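Local coordinates for MaoC family protein (PDB 3KHP) that probably acts as a double hot-dog MaoC-type hydratase that interconverts 3-hydroxyacyl and enoyl thioesters, at residues A78-P83 / L200-S205. Numbering follows the deposited sequence.
Sequences AVICCP and LIYRLS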
# COMPACT_ATOMS: atom_id res chain seq x y z
N ALA A 78 9.22 -10.99 -7.09
CA ALA A 78 8.99 -12.41 -7.44
C ALA A 78 8.24 -13.17 -6.34
O ALA A 78 7.51 -14.08 -6.64
CB ALA A 78 10.27 -13.12 -7.76
N VAL A 79 8.37 -12.77 -5.09
CA VAL A 79 7.66 -13.45 -4.02
C VAL A 79 6.16 -13.24 -4.05
O VAL A 79 5.43 -14.07 -3.53
CB VAL A 79 8.23 -13.13 -2.64
CG1 VAL A 79 9.75 -13.48 -2.58
CG2 VAL A 79 7.93 -11.70 -2.23
N ILE A 80 5.69 -12.21 -4.77
CA ILE A 80 4.28 -11.97 -4.90
C ILE A 80 3.69 -12.52 -6.19
O ILE A 80 2.61 -13.08 -6.16
CB ILE A 80 3.99 -10.48 -4.88
CG1 ILE A 80 4.58 -9.82 -3.62
CG2 ILE A 80 2.47 -10.26 -5.00
CD1 ILE A 80 4.01 -10.39 -2.26
N CYS A 81 4.37 -12.35 -7.33
CA CYS A 81 3.91 -12.86 -8.64
C CYS A 81 4.40 -14.26 -8.99
O CYS A 81 4.02 -14.80 -10.03
CB CYS A 81 4.30 -11.92 -9.80
SG CYS A 81 6.04 -11.66 -10.01
N CYS A 82 5.29 -14.81 -8.19
CA CYS A 82 5.77 -16.18 -8.43
C CYS A 82 5.93 -16.97 -7.15
O CYS A 82 6.99 -17.54 -6.92
CB CYS A 82 7.10 -16.16 -9.18
SG CYS A 82 7.62 -17.78 -9.90
N PRO A 83 4.89 -17.00 -6.30
CA PRO A 83 5.03 -17.60 -4.98
C PRO A 83 5.10 -19.13 -5.05
O PRO A 83 4.30 -19.73 -5.73
CB PRO A 83 3.74 -17.16 -4.26
CG PRO A 83 2.78 -16.93 -5.30
CD PRO A 83 3.50 -16.61 -6.57
N LEU A 200 0.84 -2.04 7.41
CA LEU A 200 -0.47 -1.69 6.89
C LEU A 200 -0.48 -1.43 5.41
O LEU A 200 -1.50 -1.68 4.77
CB LEU A 200 -1.11 -0.50 7.62
CG LEU A 200 -1.33 -0.56 9.14
CD1 LEU A 200 -1.93 0.69 9.68
CD2 LEU A 200 -2.11 -1.75 9.58
N ILE A 201 0.62 -0.93 4.83
CA ILE A 201 0.66 -0.81 3.37
C ILE A 201 1.20 -2.11 2.78
O ILE A 201 0.76 -2.55 1.71
CB ILE A 201 1.54 0.29 2.84
CG1 ILE A 201 1.98 1.30 3.90
CG2 ILE A 201 0.84 0.96 1.65
CD1 ILE A 201 0.85 1.91 5.05
N TYR A 202 2.21 -2.67 3.42
CA TYR A 202 2.82 -3.88 2.86
C TYR A 202 1.81 -5.05 2.69
O TYR A 202 1.88 -5.81 1.70
CB TYR A 202 4.06 -4.35 3.65
CG TYR A 202 4.61 -5.56 2.97
CD1 TYR A 202 5.41 -5.44 1.83
CD2 TYR A 202 4.25 -6.83 3.38
CE1 TYR A 202 5.86 -6.53 1.18
CE2 TYR A 202 4.70 -7.94 2.72
CZ TYR A 202 5.50 -7.78 1.61
OH TYR A 202 5.93 -8.87 0.90
N ARG A 203 0.83 -5.12 3.59
CA ARG A 203 -0.20 -6.17 3.58
C ARG A 203 -1.15 -6.05 2.40
O ARG A 203 -1.91 -7.00 2.10
CB ARG A 203 -0.97 -6.20 4.94
CG ARG A 203 -1.85 -5.01 5.27
CD ARG A 203 -2.26 -4.94 6.75
NE ARG A 203 -3.07 -6.09 7.13
CZ ARG A 203 -4.35 -6.25 6.80
NH1 ARG A 203 -4.99 -5.35 6.09
NH2 ARG A 203 -4.99 -7.37 7.15
N LEU A 204 -1.12 -4.90 1.72
CA LEU A 204 -1.97 -4.72 0.58
C LEU A 204 -1.27 -5.22 -0.67
O LEU A 204 -1.79 -5.11 -1.76
CB LEU A 204 -2.41 -3.28 0.44
CG LEU A 204 -3.17 -2.73 1.65
CD1 LEU A 204 -3.67 -1.29 1.38
CD2 LEU A 204 -4.35 -3.64 2.04
N SER A 205 -0.09 -5.82 -0.52
CA SER A 205 0.41 -6.67 -1.60
C SER A 205 -0.05 -8.15 -1.41
O SER A 205 0.38 -9.01 -2.18
CB SER A 205 1.95 -6.57 -1.73
OG SER A 205 2.33 -5.26 -2.15
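Ser205 N donates to Tyr202 O at 3.0 Å, an i to i+3 bond of the 3-10 turn 203-205. Both residues of this bond touch Ile80, Ser205 through its carbonyl oxygen and CB, Tyr202 through its hydroxyl. The closest approach is made by Ile80 CG2, 3.7 Å from Ser205 O. This Ile80 methyl approaches the oxygen of Ser205 from its far end, somewhat off the C=O line, with an angle C-O-CG2 of about 155°. Ile80 CD1 reaches Ser205 O from one flank at 3.9 Å, with an angle of about 126° at the oxygen. Both approaches are van der Waals contacts of a carbonyl oxygen with methyl groups. Ile80 CD1 also touches both side chains, at 4.4 Å from Ser205 CB and 4.0 Å from Tyr202 OH. Tyr202 extends its ring to this point because CG stands anti to the backbone N (chi1 -179°), and its hydroxyl meets the isoleucine from the opposite direction. The backbones stay well apart, with Ile80 CA and Ser205 CA 7.3 Å from each other.

The contact joins the two halves of a fold consistent with the double hot-dog of hydratase 2 enzymes: residues 78-83 belong to the MFE-2 hydratase 2 N-terminal region and residues 200-205 to the MaoC-like region. Tyr48 of helix 42-51 packs against Ile80, Tyr202 and Ser205 alike, while the ring of Tyr202 makes a T-shaped (edge-to-face) stack with His230. The helix 78-81 that carries Ile80 is held by the bond from Cys82 N to Ala78 O (2.8 Å). Arg203 NH1 forms a salt bridge with Glu64 of the second subunit, linking the 3-10 turn to the dimer interface.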